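Local coordinates for protein 5'-methylthioadenosine nucleosidase / s-adenosylhomocysteine nucleosidase (Brucella melitensis bv. 1, PDB 4PR3) that is a nucleosidase-type protein of the phosphorylase superfamily with an alpha/beta fold and holds adenine in its ligand pocket, at residues S69-L74 and R175-V180; S107-D112 and N151-K156; A163-M168 and R188-G193. All coordinates share one frame; numbering follows the deposited sequence.

Overall arrangement
From the N terminus, helix 60-76 supplies the first half of contact 1 (69-74), whose loop closes only when the chain reaches helix 170-180. Contact 2 is nested inside that loop: it joins the end of strand 100-108 to the segment 151-156, which follows strand 142-148. Contact 3 opens at strand 165-167, before contact 1 has closed, and ends on strand 184-192, so contacts 1 and 3 cross. Contacts 2 and 3 run in series and touch, for instance Ile152 CG1 against Met168 SE, and both reach adenine. Contact 1 pairs two helices about 25 Å, centre to centre, from each of the others. Contacts 1 and 2 both meet the second subunit.

Contact 1: S69-L74 and R175-V180; sequences SALAHL and RACQAV
Leu71 and Val180 carry the apolar part of this helix-helix contact, their side chains crossing at about a right angle. Methyl CD1 of Leu71 lies 3.7 Å from CG2 of Val180, and the same valine branch is 4.0 Å from Leu71 CB. The other branch, Val180 CG1, comes to 4.1 Å from Leu71 CB, so both valine branches face the root of the leucine, and CG2 also touches its CD1. With CG of Leu71 beside the backbone N (chi1 -69°) and CD1 extended away from CA, that methyl is carried across to the facing helix. There it also approaches Cys177, whose SG is 4.3 Å from Leu71 CD1 although its CB points away from helix 60-76.

The backbone takes part as well: the carbonyl oxygen of Ala176 stands 3.8 Å from Leu71 CD1. No hydrogen bond or charge pair links the two segments, and the association is van der Waals in kind.

Polar and intersubunit contacts lie to the side. Arg175 NE forms a salt bridge with Glu62 of the second subunit, while Ala72 packs on Ala72 of that subunit.

The segment axes approach to 9.9 Å and run in nearly the same direction, 22° apart. This is a side-by-side pair of helices in the alpha/beta fold of the phosphorylase superfamily, with both helices contributing residues to the dimer interface.

Contact 2: S107-D112 and N151-K156; sequences SYRDMD and NIVSGK. With ADE (adenine), chain C; PO4 (phosphate ion), chain D.
Arg109 takes hold of Asn151 side-on with two nitrogens, beside the adenine pocket of this phosphorylase-superfamily fold. Its NE donates to Asn151 OD1 at 2.9 Å with an N-H...O angle of 155°, meeting a lone pair in the carbonyl plane. The same OD1 accepts a second bond from Arg109 NH2, 3.1 Å long, which arrives from above the amide plane. NH2 further reaches the backbone oxygen, Asn151 O, at 2.7 Å. Both acceptor atoms lie near the guanidinium plane; that plane and the amide are turned 50° apart, which fits NE meeting OD1 in the carbonyl plane while NH2 comes from above it. Over one guanidinium face sits a methyl of Val153, with CG2 at 3.6 Å from Arg109 NH2.

Behind this first shell, the extended chain and second-shell bonds place the guanidinium. CG lies between the backbone N and the carbonyl carbon (chi1 59°), and from there to NE the chain is extended, carrying the guanidinium from the type I turn Tyr108-Met111 to the loop. Arg109 NH1 is held by Ser147 OG, and NH2 has a weak bond to Asp167 O. Asp110 OD2 bonds the backbone N of Gly150, tying the turn to the residue just before Asn151.

Asn151 begins the segment whose next residues line the pocket, where Val153 offers its backbone to adenine. Val153 N donates to adenine N1 at 3.0 Å, and adenine N6 returns a bond to Val153 O at 2.8 Å.

Contact 3: A163-M168 and R188-G193; sequences ADMVDM and RGISDG. With ADE (adenine), chain C; PO4 (phosphate ion), chain D.
Met165, a selenomethionine, reaches obliquely across Ile190 and Arg188 on a strand that runs almost perpendicular to its own, the short segments being 94° apart. Bent at chi3, its chain lays SE 3.7 Å from Arg188 CB and turns CE onto the tip of the isoleucine, against Ile190 CD1.

Asp167 and Arg188 meet at about a right angle. The carboxylate oxygen OD2 stands over one guanidinium face, toward the rim, 3.5 Å from Arg188 NH2, and the two planes are 62° apart. No N-H points at the oxygen, so this salt bridge works through charge alone. The directed bonds go to other partners: Asp167 OD1 to Thr148 OG1, OD2 to Glu169 N and Thr170 OG1, Arg188 NH1 to Ser89 O, and Arg188 NH2 to Ser86 OG.

Beyond this pair, both segments line the pocket. Val166 CG2 lies 3.5 Å from adenine N1, and from the facing segment Asp192 OD2 accepts a bond from adenine N6, 2.9 Å long and nearly straight at 178°.

The chemistry implies that Asp167 and Arg188, both buried, probably offset each other's charge through the face contact, while the hydrogen bonds to neighbouring groups are consistent with a fixed orientation of both.

Contact 1: S69-L74 and R175-V180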
ATOM      1  N   SER A  69       1.281  -7.118   8.154  1.00 17.99           N
ATOM      2  CA  SER A  69       0.822  -8.388   8.705  1.00 17.28           C
ATOM      3  C   SER A  69       1.920  -9.044   9.522  1.00 23.77           C
ATOM      4  O   SER A  69       1.680  -9.516  10.634  1.00 30.65           O
ATOM      5  CB  SER A  69       0.380  -9.340   7.591  1.00 14.84           C
ATOM      6  OG  SER A  69      -0.840  -8.919   7.014  1.00 18.07           O
ATOM      7  N   ALA A  70       3.125  -9.076   8.961  1.00 18.55           N
ATOM      8  CA  ALA A  70       4.261  -9.689   9.634  1.00 18.31           C
ATOM      9  C   ALA A  70       4.550  -8.979  10.951  1.00 20.72           C
ATOM     10  O   ALA A  70       4.726  -9.623  11.983  1.00 26.81           O
ATOM     11  CB  ALA A  70       5.483  -9.671   8.736  1.00 14.46           C
ATOM     12  N   LEU A  71       4.573  -7.652  10.913  1.00 17.47           N
ATOM     13  CA  LEU A  71       4.855  -6.859  12.105  1.00 21.75           C
ATOM     14  C   LEU A  71       3.756  -6.987  13.161  1.00 25.95           C
ATOM     15  O   LEU A  71       4.025  -6.909  14.358  1.00 26.11           O
ATOM     16  CB  LEU A  71       5.074  -5.391  11.735  1.00 18.78           C
ATOM     17  CG  LEU A  71       6.359  -5.099  10.960  1.00 17.27           C
ATOM     18  CD1 LEU A  71       6.466  -3.620  10.628  1.00 15.07           C
ATOM     19  CD2 LEU A  71       7.569  -5.566  11.751  1.00 14.44           C
ATOM     20  N   ALA A  72       2.520  -7.180  12.717  1.00 24.96           N
ATOM     21  CA  ALA A  72       1.407  -7.344  13.642  1.00 26.47           C
ATOM     22  C   ALA A  72       1.474  -8.705  14.328  1.00 30.55           C
ATOM     23  O   ALA A  72       1.153  -8.826  15.511  1.00 34.51           O
ATOM     24  CB  ALA A  72       0.083  -7.170  12.923  1.00 26.59           C
ATOM     25  N   HIS A  73       1.889  -9.726  13.582  1.00 27.03           N
ATOM     26  CA  HIS A  73       2.094 -11.052  14.152  1.00 31.85           C
ATOM     27  C   HIS A  73       3.194 -11.008  15.208  1.00 34.91           C
ATOM     28  O   HIS A  73       3.041 -11.551  16.301  1.00 37.19           O
ATOM     29  CB  HIS A  73       2.465 -12.064  13.063  1.00 35.35           C
ATOM     30  CG  HIS A  73       1.324 -12.440  12.167  1.00 46.03           C
ATOM     31  ND1 HIS A  73       0.019 -12.087  12.432  1.00 47.06           N
ATOM     32  CD2 HIS A  73       1.296 -13.141  11.008  1.00 46.00           C
ATOM     33  CE1 HIS A  73      -0.765 -12.553  11.473  1.00 45.57           C
ATOM     34  NE2 HIS A  73      -0.014 -13.196  10.598  1.00 46.02           N
ATOM     35  N   LEU A  74       4.298 -10.346  14.874  1.00 34.75           N
ATOM     36  CA  LEU A  74       5.455 -10.273  15.761  1.00 30.62           C
ATOM     37  C   LEU A  74       5.180  -9.472  17.031  1.00 33.27           C
ATOM     38  O   LEU A  74       5.696  -9.801  18.097  1.00 33.49           O
ATOM     39  CB  LEU A  74       6.657  -9.684  15.021  1.00 24.91           C
ATOM     40  CG  LEU A  74       7.225 -10.514  13.869  1.00 25.15           C
ATOM     41  CD1 LEU A  74       8.282  -9.726  13.121  1.00 18.68           C
ATOM     42  CD2 LEU A  74       7.796 -11.826  14.378  1.00 26.84           C
ATOM     43  N   ARG A 175       5.542   3.365   6.383  1.00 11.58           N
ATOM     44  CA  ARG A 175       4.233   3.550   7.001  1.00 10.76           C
ATOM     45  C   ARG A 175       3.852   2.342   7.843  1.00  8.68           C
ATOM     46  O   ARG A 175       3.196   2.479   8.871  1.00 10.39           O
ATOM     47  CB  ARG A 175       3.168   3.829   5.943  1.00  8.12           C
ATOM     48  CG  ARG A 175       3.405   5.105   5.161  1.00  8.31           C
ATOM     49  CD  ARG A 175       3.395   6.335   6.064  1.00 10.99           C
ATOM     50  NE  ARG A 175       2.111   6.508   6.737  1.00 12.63           N
ATOM     51  CZ  ARG A 175       1.940   6.449   8.053  1.00 17.48           C
ATOM     52  NH1 ARG A 175       2.977   6.233   8.854  1.00 15.17           N
ATOM     53  NH2 ARG A 175       0.730   6.612   8.571  1.00 19.75           N
ATOM     54  N   ALA A 176       4.280   1.162   7.406  1.00  9.33           N
ATOM     55  CA  ALA A 176       4.068  -0.063   8.165  1.00 10.77           C
ATOM     56  C   ALA A 176       4.879  -0.053   9.463  1.00 13.30           C
ATOM     57  O   ALA A 176       4.376  -0.433  10.522  1.00 14.49           O
ATOM     58  CB  ALA A 176       4.423  -1.278   7.322  1.00  6.93           C
ATOM     59  N   CYS A 177       6.131   0.387   9.376  1.00 10.74           N
ATOM     60  CA  CYS A 177       7.004   0.456  10.543  1.00  9.95           C
ATOM     61  C   CYS A 177       6.561   1.537  11.526  1.00 11.42           C
ATOM     62  O   CYS A 177       6.622   1.342  12.738  1.00 13.14           O
ATOM     63  CB  CYS A 177       8.453   0.698  10.119  1.00  9.91           C
ATOM     64  SG  CYS A 177       9.193  -0.650   9.169  1.00 11.65           S
ATOM     65  N   GLN A 178       6.117   2.674  11.002  1.00 10.37           N
ATOM     66  CA  GLN A 178       5.628   3.759  11.844  1.00 10.49           C
ATOM     67  C   GLN A 178       4.345   3.349  12.552  1.00 13.96           C
ATOM     68  O   GLN A 178       4.072   3.789  13.669  1.00 15.00           O
ATOM     69  CB  GLN A 178       5.387   5.022  11.016  1.00  9.98           C
ATOM     70  CG  GLN A 178       6.662   5.720  10.572  1.00 14.24           C
ATOM     71  CD  GLN A 178       6.392   6.917   9.675  1.00 17.62           C
ATOM     72  OE1 GLN A 178       5.403   6.952   8.939  1.00 17.54           O
ATOM     73  NE2 GLN A 178       7.274   7.906   9.733  1.00 14.23           N
ATOM     74  N   ALA A 179       3.568   2.495  11.893  1.00 14.66           N
ATOM     75  CA  ALA A 179       2.307   2.014  12.441  1.00 15.13           C
ATOM     76  C   ALA A 179       2.513   1.201  13.717  1.00 17.37           C
ATOM     77  O   ALA A 179       1.727   1.311  14.657  1.00 20.48           O
ATOM     78  CB  ALA A 179       1.558   1.196  11.402  1.00 12.36           C
ATOM     79  N   VAL A 180       3.551   0.366  13.738  1.00 15.47           N
ATOM     80  CA  VAL A 180       3.886  -0.408  14.932  1.00 17.44           C
ATOM     81  C   VAL A 180       5.017   0.189  15.789  1.00 17.82           C
ATOM     82  O   VAL A 180       5.353  -0.351  16.841  1.00 17.38           O
ATOM     83  CB  VAL A 180       4.213  -1.873  14.585  1.00 19.63           C
ATOM     84  CG1 VAL A 180       3.034  -2.524  13.883  1.00 19.50           C
ATOM     85  CG2 VAL A 180       5.455  -1.944  13.723  1.00 18.91           C
TER

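Contact 2: S107-D112 and N151-K156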
ATOM      1  N   SER A 107       9.684   9.530  -0.318  1.00  5.49           N
ATOM      2  CA  SER A 107       8.417  10.152  -0.659  1.00  5.66           C
ATOM      3  C   SER A 107       7.565   9.184  -1.479  1.00  7.30           C
ATOM      4  O   SER A 107       8.070   8.178  -1.982  1.00  6.95           O
ATOM      5  CB  SER A 107       8.650  11.461  -1.415  1.00  6.99           C
ATOM      6  OG  SER A 107       9.469  11.253  -2.552  1.00 15.67           O
ATOM      7  N   TYR A 108       6.276   9.487  -1.592  1.00  5.42           N
ATOM      8  CA  TYR A 108       5.316   8.627  -2.275  1.00  5.55           C
ATOM      9  C   TYR A 108       4.806   9.357  -3.511  1.00  6.89           C
ATOM     10  O   TYR A 108       4.003  10.281  -3.401  1.00  8.40           O
ATOM     11  CB  TYR A 108       4.156   8.352  -1.317  1.00  6.70           C
ATOM     12  CG  TYR A 108       3.123   7.344  -1.768  1.00  7.19           C
ATOM     13  CD1 TYR A 108       3.403   6.406  -2.755  1.00  7.76           C
ATOM     14  CD2 TYR A 108       1.860   7.336  -1.195  1.00  7.05           C
ATOM     15  CE1 TYR A 108       2.446   5.486  -3.151  1.00  6.47           C
ATOM     16  CE2 TYR A 108       0.902   6.428  -1.584  1.00  7.58           C
ATOM     17  CZ  TYR A 108       1.196   5.506  -2.560  1.00  7.81           C
ATOM     18  OH  TYR A 108       0.225   4.607  -2.934  1.00  7.36           O
ATOM     19  N   ARG A 109       5.238   8.928  -4.692  1.00  6.91           N
ATOM     20  CA  ARG A 109       4.958   9.700  -5.904  1.00  6.60           C
ATOM     21  C   ARG A 109       3.584   9.416  -6.501  1.00  9.51           C
ATOM     22  O   ARG A 109       3.116  10.155  -7.368  1.00 11.14           O
ATOM     23  CB  ARG A 109       6.052   9.495  -6.955  1.00  6.38           C
ATOM     24  CG  ARG A 109       6.228   8.060  -7.383  1.00  8.95           C
ATOM     25  CD  ARG A 109       7.235   7.930  -8.508  1.00  6.63           C
ATOM     26  NE  ARG A 109       7.376   6.539  -8.924  1.00  6.12           N
ATOM     27  CZ  ARG A 109       8.250   5.687  -8.404  1.00  6.21           C
ATOM     28  NH1 ARG A 109       9.081   6.083  -7.449  1.00  6.88           N
ATOM     29  NH2 ARG A 109       8.300   4.440  -8.846  1.00  6.39           N
ATOM     30  N   ASP A 110       2.936   8.355  -6.033  1.00  7.59           N
ATOM     31  CA  ASP A 110       1.607   8.014  -6.520  1.00  8.36           C
ATOM     32  C   ASP A 110       0.537   8.872  -5.866  1.00  9.53           C
ATOM     33  O   ASP A 110      -0.610   8.878  -6.302  1.00 10.50           O
ATOM     34  CB  ASP A 110       1.300   6.536  -6.279  1.00  8.67           C
ATOM     35  CG  ASP A 110       2.164   5.620  -7.114  1.00  8.99           C
ATOM     36  OD1 ASP A 110       2.727   6.095  -8.123  1.00 11.58           O
ATOM     37  OD2 ASP A 110       2.275   4.425  -6.765  1.00  6.88           O
HETATM   38  N   MSE A 111       0.917   9.606  -4.827  1.00 10.02           N
HETATM   39  CA  MSE A 111      -0.041  10.383  -4.052  1.00 12.45           C
HETATM   40  C   MSE A 111      -0.138  11.808  -4.575  1.00 13.16           C
HETATM   41  O   MSE A 111       0.799  12.590  -4.426  1.00 12.50           O
HETATM   42  CB  MSE A 111       0.399  10.413  -2.585  1.00 13.06           C
HETATM   43  CG  MSE A 111      -0.371  11.384  -1.703  1.00 11.90           C
HETATM   44 SE   MSE A 111      -2.192  10.794  -1.349  1.00 28.10          SE
HETATM   45  CE  MSE A 111      -3.143  12.030  -2.474  1.00 19.69           C
ATOM     46  N   ASP A 112      -1.264  12.140  -5.204  1.00 13.11           N
ATOM     47  CA  ASP A 112      -1.537  13.521  -5.583  1.00 15.24           C
ATOM     48  C   ASP A 112      -2.948  13.937  -5.161  1.00 15.34           C
ATOM     49  O   ASP A 112      -3.931  13.514  -5.763  1.00 17.80           O
ATOM     50  CB  ASP A 112      -1.379  13.676  -7.098  1.00 14.24           C
ATOM     51  CG  ASP A 112      -1.292  15.125  -7.535  1.00 22.58           C
ATOM     52  OD1 ASP A 112      -1.498  16.022  -6.689  1.00 20.57           O
ATOM     53  OD2 ASP A 112      -1.023  15.368  -8.731  1.00 25.50           O
ATOM     54  N   ASN A 151       4.942   2.289 -10.274  1.00  7.96           N
ATOM     55  CA  ASN A 151       5.466   2.231 -11.634  1.00  7.09           C
ATOM     56  C   ASN A 151       6.981   2.102 -11.674  1.00  7.15           C
ATOM     57  O   ASN A 151       7.692   2.683 -10.856  1.00  5.48           O
ATOM     58  CB  ASN A 151       5.027   3.456 -12.442  1.00  6.45           C
ATOM     59  CG  ASN A 151       5.602   4.749 -11.898  1.00  7.39           C
ATOM     60  OD1 ASN A 151       5.864   4.868 -10.703  1.00  8.91           O
ATOM     61  ND2 ASN A 151       5.796   5.728 -12.774  1.00  6.77           N
ATOM     62  N   ILE A 152       7.466   1.311 -12.624  1.00  9.09           N
ATOM     63  CA  ILE A 152       8.883   1.295 -12.942  1.00  9.18           C
ATOM     64  C   ILE A 152       9.188   2.529 -13.780  1.00 10.18           C
ATOM     65  O   ILE A 152       8.593   2.740 -14.837  1.00 11.25           O
ATOM     66  CB  ILE A 152       9.273   0.036 -13.723  1.00  9.74           C
ATOM     67  CG1 ILE A 152       9.236  -1.183 -12.803  1.00  9.47           C
ATOM     68  CG2 ILE A 152      10.649   0.200 -14.346  1.00  8.62           C
ATOM     69  CD1 ILE A 152       9.605  -2.471 -13.484  1.00 12.58           C
ATOM     70  N   VAL A 153      10.110   3.348 -13.297  1.00 10.47           N
ATOM     71  CA  VAL A 153      10.425   4.599 -13.967  1.00 13.98           C
ATOM     72  C   VAL A 153      11.514   4.394 -15.015  1.00 16.71           C
ATOM     73  O   VAL A 153      12.575   3.834 -14.724  1.00 15.14           O
ATOM     74  CB  VAL A 153      10.872   5.670 -12.958  1.00 11.34           C
ATOM     75  CG1 VAL A 153      11.086   6.992 -13.656  1.00 10.22           C
ATOM     76  CG2 VAL A 153       9.834   5.807 -11.852  1.00  8.29           C
ATOM     77  N   SER A 154      11.241   4.838 -16.238  1.00 16.48           N
ATOM     78  CA  SER A 154      12.210   4.711 -17.320  1.00 20.77           C
ATOM     79  C   SER A 154      12.153   5.896 -18.279  1.00 20.23           C
ATOM     80  O   SER A 154      11.167   6.635 -18.314  1.00 18.21           O
ATOM     81  CB  SER A 154      11.997   3.403 -18.083  1.00 17.00           C
ATOM     82  OG  SER A 154      12.987   3.233 -19.081  1.00 24.46           O
ATOM     83  N   GLY A 155      13.225   6.070 -19.047  1.00 24.22           N
ATOM     84  CA  GLY A 155      13.301   7.128 -20.039  1.00 28.56           C
ATOM     85  C   GLY A 155      13.055   8.502 -19.453  1.00 26.21           C
ATOM     86  O   GLY A 155      13.675   8.885 -18.465  1.00 32.63           O
ATOM     87  N   LYS A 156      12.143   9.250 -20.060  1.00 22.56           N
ATOM     88  CA  LYS A 156      11.815  10.576 -19.563  1.00 24.18           C
ATOM     89  C   LYS A 156      10.954  10.477 -18.309  1.00 34.47           C
ATOM     90  O   LYS A 156      10.150   9.554 -18.167  1.00 32.33           O
ATOM     91  CB  LYS A 156      11.095  11.386 -20.641  1.00 32.14           C
TER
HETATM   92  N9  ADE C 501      13.728  -0.632  -8.991  1.00  8.73           N
HETATM   93  C8  ADE C 501      14.822  -0.778  -9.797  1.00  9.47           C
HETATM   94  N7  ADE C 501      14.791  -0.026 -10.870  1.00 10.13           N
HETATM   95  C5  ADE C 501      13.592   0.660 -10.762  1.00  8.71           C
HETATM   96  C6  ADE C 501      12.968   1.616 -11.586  1.00  9.33           C
HETATM   97  N6  ADE C 501      13.494   2.060 -12.732  1.00 11.19           N
HETATM   98  N1  ADE C 501      11.773   2.101 -11.188  1.00  8.96           N
HETATM   99  C2  ADE C 501      11.244   1.656 -10.042  1.00  8.49           C
HETATM  100  N3  ADE C 501      11.735   0.760  -9.188  1.00  8.22           N
HETATM  101  C4  ADE C 501      12.923   0.297  -9.610  1.00  8.75           C
HETATM  102  P   PO4 D 502       9.008  12.870  -6.015  1.00 41.26           P
HETATM  103  O1  PO4 D 502       7.851  12.547  -5.097  1.00 29.44           O
HETATM  104  O2  PO4 D 502       9.132  11.772  -7.042  1.00 25.45           O
HETATM  105  O3  PO4 D 502       8.754  14.185  -6.717  1.00 32.10           O
HETATM  106  O4  PO4 D 502      10.285  12.955  -5.209  1.00 27.57           O

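Contact 3: A163-M168 and R188-G193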
ATOM      1  N   ALA A 163      13.244  13.309  -6.478  1.00 22.13           N
ATOM      2  CA  ALA A 163      14.161  12.474  -5.709  1.00 15.84           C
ATOM      3  C   ALA A 163      15.346  12.009  -6.553  1.00 11.75           C
ATOM      4  O   ALA A 163      15.289  12.036  -7.779  1.00 12.36           O
ATOM      5  CB  ALA A 163      13.422  11.280  -5.117  1.00 11.81           C
ATOM      6  N   ASP A 164      16.421  11.597  -5.886  1.00  9.82           N
ATOM      7  CA  ASP A 164      17.619  11.114  -6.569  1.00 10.00           C
ATOM      8  C   ASP A 164      17.398   9.763  -7.237  1.00  8.64           C
ATOM      9  O   ASP A 164      17.938   9.497  -8.309  1.00 11.16           O
ATOM     10  CB  ASP A 164      18.791  10.997  -5.589  1.00 10.92           C
ATOM     11  CG  ASP A 164      19.201  12.329  -5.003  1.00 11.69           C
ATOM     12  OD1 ASP A 164      18.921  13.368  -5.639  1.00 12.68           O
ATOM     13  OD2 ASP A 164      19.807  12.333  -3.906  1.00  9.64           O
HETATM   14  N   MSE A 165      16.617   8.906  -6.592  1.00  9.68           N
HETATM   15  CA  MSE A 165      16.396   7.549  -7.084  1.00 13.01           C
HETATM   16  C   MSE A 165      14.955   7.093  -6.852  1.00  9.78           C
HETATM   17  O   MSE A 165      14.213   7.721  -6.096  1.00  8.03           O
HETATM   18  CB  MSE A 165      17.382   6.576  -6.433  1.00 10.27           C
HETATM   19  CG  MSE A 165      17.619   6.842  -4.957  1.00 11.37           C
HETATM   20 SE   MSE A 165      18.629   5.439  -4.045  1.00 15.67          SE
HETATM   21  CE  MSE A 165      20.257   5.484  -5.060  1.00 22.68           C
ATOM     22  N   VAL A 166      14.565   6.008  -7.516  1.00  8.31           N
ATOM     23  CA  VAL A 166      13.190   5.520  -7.452  1.00  8.60           C
ATOM     24  C   VAL A 166      13.105   4.033  -7.096  1.00  8.17           C
ATOM     25  O   VAL A 166      13.923   3.227  -7.542  1.00  7.34           O
ATOM     26  CB  VAL A 166      12.438   5.765  -8.790  1.00  8.27           C
ATOM     27  CG1 VAL A 166      12.350   7.251  -9.093  1.00  8.03           C
ATOM     28  CG2 VAL A 166      13.117   5.031  -9.934  1.00  7.63           C
ATOM     29  N   ASP A 167      12.115   3.676  -6.283  1.00  7.64           N
ATOM     30  CA  ASP A 167      11.827   2.273  -6.006  1.00  8.14           C
ATOM     31  C   ASP A 167      10.322   2.037  -5.902  1.00 10.81           C
ATOM     32  O   ASP A 167       9.525   2.966  -6.027  1.00 11.30           O
ATOM     33  CB  ASP A 167      12.526   1.803  -4.727  1.00  8.09           C
ATOM     34  CG  ASP A 167      11.711   2.084  -3.476  1.00  9.96           C
ATOM     35  OD1 ASP A 167      11.137   3.193  -3.371  1.00  7.61           O
ATOM     36  OD2 ASP A 167      11.645   1.191  -2.599  1.00  8.17           O
HETATM   37  N   MSE A 168       9.936   0.779  -5.733  1.00 10.47           N
HETATM   38  CA  MSE A 168       8.525   0.424  -5.599  1.00 10.74           C
HETATM   39  C   MSE A 168       7.994   0.067  -4.207  1.00 11.20           C
HETATM   40  O   MSE A 168       6.822  -0.271  -4.065  1.00 12.55           O
HETATM   41  CB  MSE A 168       8.179  -0.641  -6.626  1.00 11.30           C
HETATM   42  CG  MSE A 168       8.536  -0.175  -8.017  1.00 10.66           C
HETATM   43 SE   MSE A 168       8.434  -1.577  -9.321  1.00 29.40          SE
HETATM   44  CE  MSE A 168       6.553  -2.043  -9.073  1.00  9.92           C
ATOM     45  N   ARG A 188      19.835   1.034  -1.080  1.00  9.29           N
ATOM     46  CA  ARG A 188      19.490   0.831  -2.486  1.00  9.75           C
ATOM     47  C   ARG A 188      20.704   0.868  -3.408  1.00 13.92           C
ATOM     48  O   ARG A 188      21.458   1.841  -3.412  1.00 15.25           O
ATOM     49  CB  ARG A 188      18.487   1.893  -2.937  1.00  8.79           C
ATOM     50  CG  ARG A 188      17.121   1.766  -2.304  1.00  9.26           C
ATOM     51  CD  ARG A 188      16.400   0.546  -2.832  1.00  8.67           C
ATOM     52  NE  ARG A 188      15.379   0.079  -1.905  1.00  9.37           N
ATOM     53  CZ  ARG A 188      14.560  -0.934  -2.155  1.00 10.20           C
ATOM     54  NH1 ARG A 188      14.639  -1.577  -3.312  1.00 11.98           N
ATOM     55  NH2 ARG A 188      13.661  -1.300  -1.252  1.00  9.06           N
ATOM     56  N   GLY A 189      20.900  -0.200  -4.180  1.00 14.36           N
ATOM     57  CA  GLY A 189      21.874  -0.180  -5.258  1.00 14.70           C
ATOM     58  C   GLY A 189      21.220   0.263  -6.554  1.00 15.07           C
ATOM     59  O   GLY A 189      20.056  -0.045  -6.796  1.00 12.01           O
ATOM     60  N   ILE A 190      21.970   0.944  -7.416  1.00 18.74           N
ATOM     61  CA  ILE A 190      21.389   1.462  -8.651  1.00 16.56           C
ATOM     62  C   ILE A 190      21.567   0.464  -9.785  1.00 18.16           C
ATOM     63  O   ILE A 190      22.678   0.229 -10.257  1.00 17.02           O
ATOM     64  CB  ILE A 190      21.990   2.827  -9.034  1.00 20.30           C
ATOM     65  CG1 ILE A 190      21.479   3.899  -8.079  1.00 17.02           C
ATOM     66  CG2 ILE A 190      21.587   3.217 -10.444  1.00 16.83           C
ATOM     67  CD1 ILE A 190      19.978   4.032  -8.121  1.00 17.86           C
ATOM     68  N   SER A 191      20.453  -0.131 -10.201  1.00 19.47           N
ATOM     69  CA  SER A 191      20.461  -1.193 -11.200  1.00 19.53           C
ATOM     70  C   SER A 191      20.208  -0.718 -12.631  1.00 21.78           C
ATOM     71  O   SER A 191      20.392  -1.486 -13.576  1.00 29.21           O
ATOM     72  CB  SER A 191      19.436  -2.267 -10.824  1.00 18.23           C
ATOM     73  OG  SER A 191      18.145  -1.704 -10.661  1.00 14.91           O
ATOM     74  N   ASP A 192      19.818   0.545 -12.790  1.00 15.18           N
ATOM     75  CA  ASP A 192      19.339   1.035 -14.080  1.00 16.82           C
ATOM     76  C   ASP A 192      19.000   2.519 -14.053  1.00 18.38           C
ATOM     77  O   ASP A 192      19.076   3.168 -13.012  1.00 19.19           O
ATOM     78  CB  ASP A 192      18.103   0.245 -14.529  1.00 15.90           C
ATOM     79  CG  ASP A 192      16.993   0.264 -13.495  1.00 17.98           C
ATOM     80  OD1 ASP A 192      17.048  -0.554 -12.552  1.00 14.04           O
ATOM     81  OD2 ASP A 192      16.067   1.095 -13.626  1.00 16.70           O
ATOM     82  N   GLY A 193      18.600   3.040 -15.207  1.00 21.65           N
ATOM     83  CA  GLY A 193      18.259   4.441 -15.355  1.00 21.78           C
ATOM     84  C   GLY A 193      19.225   5.219 -16.226  1.00 29.39           C
ATOM     85  O   GLY A 193      18.908   6.325 -16.665  1.00 32.55           O
TER
HETATM   86  N9  ADE C 501      13.728  -0.632  -8.991  1.00  8.73           N
HETATM   87  C8  ADE C 501      14.822  -0.778  -9.797  1.00  9.47           C
HETATM   88  N7  ADE C 501      14.791  -0.026 -10.870  1.00 10.13           N
HETATM   89  C5  ADE C 501      13.592   0.660 -10.762  1.00  8.71           C
HETATM   90  C6  ADE C 501      12.968   1.616 -11.586  1.00  9.33           C
HETATM   91  N6  ADE C 501      13.494   2.060 -12.732  1.00 11.19           N
HETATM   92  N1  ADE C 501      11.773   2.101 -11.188  1.00  8.96           N
HETATM   93  C2  ADE C 501      11.244   1.656 -10.042  1.00  8.49           C
HETATM   94  N3  ADE C 501      11.735   0.760  -9.188  1.00  8.22           N
HETATM   95  C4  ADE C 501      12.923   0.297  -9.610  1.00  8.75           C
HETATM   96  P   PO4 D 502       9.008  12.870  -6.015  1.00 41.26           P
HETATM   97  O1  PO4 D 502       7.851  12.547  -5.097  1.00 29.44           O
HETATM   98  O2  PO4 D 502       9.132  11.772  -7.042  1.00 25.45           O
HETATM   99  O3  PO4 D 502       8.754  14.185  -6.717  1.00 32.10           O
HETATM  100  O4  PO4 D 502      10.285  12.955  -5.209  1.00 27.57           O